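Long-range contact in Xcc_ctr_pt (PDB 6NJW), which is the C-terminal Toprim region of an OLD family nuclease, which probably cleaves nucleic acid by a two-metal mechanism: residues G126-E131 with R211-H216. Residues are numbered along the deposited sequence; the frame is centred on the assembly and turned at random.
Sequences GYFVNE and RSALEH
Gly126 and Phe128 meet one side of helix segment 211-216, where strand 127-130 runs nearly antiparallel to the helix, at 167° and 8.5 Å between the axes. The backbones come nearest at one end, with the CA atoms of Gly126 and His216 6.0 Å apart. Phe128 carries the centre of the contact. Chi1 is -67°, with CG anti to the carbonyl carbon and beside the backbone N, which lays the ring against the helix at Ser212 and Ala213. The CB of Ser212 sits over the middle of one ring face, 3.8 Å from the centroid, as a CH-pi contact. Ala213 CA approaches the ring obliquely, and Ala213 CB lies 3.9 Å from Phe128 CD2. At the ring edge, Phe128 CE2 meets His216 CB at 4.0 Å.

The strand is an outermost one of the chain's four-stranded parallel Toprim sheet. It pairs with strand 77-82. Asp82 of that strand and Tyr209 of helix 208-226 bind the magnesium ion. Ala213 and His216 also touch strand 77-82, through Leu80 and Val78, so the helix packs across both strands. Tyr127 points away from the helix; Tyr127 and Val129 pack against helices 93-104 and 115-123. The Phe128 side chain lies about 9 Å from the bound magnesium ion.

Gly126 closes helix 115-123 as the C-prime residue of a Schellman motif. Its positive phi (80°) turns the chain into the strand. The His216 imidazole spreads over this turn, with Gly126 CA 3.4 Å from the ring centroid and almost on the ring normal. Gly126 N lies over the ring too, 3.4 Å from His216 CE1.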
loop_
_atom_site.group_PDB
_atom_site.type_symbol
_atom_site.label_atom_id
_atom_site.label_comp_id
_atom_site.label_asym_id
_atom_site.label_seq_id
_atom_site.Cartn_x
_atom_site.Cartn_y
_atom_site.Cartn_z
ATOM N N GLY A 126 -12.298 4.192 -4.328
ATOM C CA GLY A 126 -11.240 3.212 -4.136
ATOM C C GLY A 126 -9.896 3.766 -3.731
ATOM O O GLY A 126 -8.876 3.108 -3.945
ATOM N N TYR A 127 -9.853 4.946 -3.125
ATOM C CA TYR A 127 -8.602 5.561 -2.698
ATOM C C TYR A 127 -8.546 5.506 -1.178
ATOM O O TYR A 127 -9.403 6.091 -0.513
ATOM C CB TYR A 127 -8.513 7.010 -3.189
ATOM C CG TYR A 127 -8.694 7.216 -4.700
ATOM C CD1 TYR A 127 -8.463 6.180 -5.608
ATOM C CD2 TYR A 127 -9.107 8.457 -5.207
ATOM C CE1 TYR A 127 -8.624 6.380 -6.989
ATOM C CE2 TYR A 127 -9.284 8.665 -6.576
ATOM C CZ TYR A 127 -9.032 7.634 -7.463
ATOM O OH TYR A 127 -9.194 7.854 -8.819
ATOM N N PHE A 128 -7.539 4.817 -0.629
ATOM C CA PHE A 128 -7.557 4.463 0.786
ATOM C C PHE A 128 -6.283 4.941 1.456
ATOM O O PHE A 128 -5.192 4.851 0.875
ATOM C CB PHE A 128 -7.726 2.934 0.986
ATOM C CG PHE A 128 -9.067 2.426 0.550
ATOM C CD1 PHE A 128 -10.179 2.571 1.364
ATOM C CD2 PHE A 128 -9.224 1.842 -0.692
ATOM C CE1 PHE A 128 -11.435 2.127 0.947
ATOM C CE2 PHE A 128 -10.465 1.400 -1.124
ATOM C CZ PHE A 128 -11.576 1.541 -0.312
ATOM N N VAL A 129 -6.418 5.455 2.676
ATOM C CA VAL A 129 -5.282 6.028 3.389
ATOM C C VAL A 129 -4.997 5.196 4.636
ATOM O O VAL A 129 -5.912 4.728 5.322
ATOM C CB VAL A 129 -5.498 7.519 3.746
ATOM C CG1 VAL A 129 -5.961 8.308 2.530
ATOM C CG2 VAL A 129 -6.494 7.678 4.850
ATOM N N ASN A 130 -3.716 4.983 4.901
ATOM C CA ASN A 130 -3.263 4.351 6.125
ATOM C C ASN A 130 -2.843 5.431 7.115
ATOM O O ASN A 130 -2.121 6.371 6.755
ATOM C CB ASN A 130 -2.088 3.422 5.830
ATOM C CG ASN A 130 -1.542 2.753 7.069
ATOM O OD1 ASN A 130 -2.285 2.416 7.985
ATOM N ND2 ASN A 130 -0.225 2.559 7.101
ATOM N N GLU A 131 -3.263 5.273 8.366
ATOM C CA GLU A 131 -2.920 6.252 9.390
ATOM C C GLU A 131 -1.509 6.061 9.931
ATOM O O GLU A 131 -1.003 6.947 10.625
ATOM C CB GLU A 131 -3.940 6.209 10.533
ATOM C CG GLU A 131 -5.392 6.239 10.061
ATOM C CD GLU A 131 -5.825 7.619 9.579
ATOM O OE1 GLU A 131 -5.475 8.611 10.254
ATOM O OE2 GLU A 131 -6.500 7.717 8.519
ATOM N N ARG A 211 -6.480 -4.429 2.671
ATOM C CA ARG A 211 -7.643 -5.279 2.416
ATOM C C ARG A 211 -8.753 -4.505 1.704
ATOM O O ARG A 211 -9.384 -5.014 0.767
ATOM C CB ARG A 211 -8.169 -5.871 3.726
ATOM C CG ARG A 211 -9.407 -6.770 3.520
ATOM C CD ARG A 211 -9.996 -7.270 4.848
ATOM N NE ARG A 211 -8.986 -7.903 5.680
ATOM C CZ ARG A 211 -8.736 -9.206 5.659
ATOM N NH1 ARG A 211 -9.438 -9.983 4.856
ATOM N NH2 ARG A 211 -7.800 -9.731 6.444
ATOM N N SER A 212 -8.997 -3.270 2.129
ATOM C CA SER A 212 -10.021 -2.444 1.505
ATOM C C SER A 212 -9.728 -2.209 0.032
ATOM O O SER A 212 -10.629 -2.316 -0.811
ATOM C CB SER A 212 -10.123 -1.106 2.239
ATOM O OG SER A 212 -10.821 -1.253 3.465
ATOM N N ALA A 213 -8.477 -1.895 -0.302
ATOM C CA ALA A 213 -8.159 -1.613 -1.693
ATOM C C ALA A 213 -8.238 -2.871 -2.527
ATOM O O ALA A 213 -8.718 -2.833 -3.661
ATOM C CB ALA A 213 -6.765 -0.991 -1.819
ATOM N N LEU A 214 -7.735 -3.988 -1.997
ATOM C CA LEU A 214 -7.797 -5.246 -2.745
ATOM C C LEU A 214 -9.240 -5.659 -3.027
ATOM O O LEU A 214 -9.565 -6.073 -4.146
ATOM C CB LEU A 214 -7.064 -6.342 -1.976
ATOM C CG LEU A 214 -5.550 -6.180 -1.930
ATOM C CD1 LEU A 214 -4.942 -7.262 -1.008
ATOM C CD2 LEU A 214 -4.953 -6.270 -3.341
ATOM N N GLU A 215 -10.116 -5.556 -2.025
ATOM C CA GLU A 215 -11.522 -5.913 -2.207
ATOM C C GLU A 215 -12.225 -4.944 -3.155
ATOM O O GLU A 215 -13.084 -5.350 -3.949
ATOM C CB GLU A 215 -12.215 -5.949 -0.846
ATOM C CG GLU A 215 -11.642 -7.039 0.092
ATOM C CD GLU A 215 -12.347 -7.112 1.454
ATOM O OE1 GLU A 215 -12.879 -6.084 1.911
ATOM O OE2 GLU A 215 -12.340 -8.199 2.070
ATOM N N HIS A 216 -11.853 -3.662 -3.111
ATOM C CA HIS A 216 -12.470 -2.693 -4.011
ATOM C C HIS A 216 -12.163 -3.030 -5.467
ATOM O O HIS A 216 -13.070 -3.066 -6.304
ATOM C CB HIS A 216 -11.988 -1.276 -3.683
ATOM C CG HIS A 216 -12.701 -0.210 -4.461
ATOM N ND1 HIS A 216 -13.743 0.525 -3.936
ATOM C CD2 HIS A 216 -12.546 0.222 -5.738
ATOM C CE1 HIS A 216 -14.194 1.368 -4.849
ATOM N NE2 HIS A 216 -13.485 1.204 -5.952
#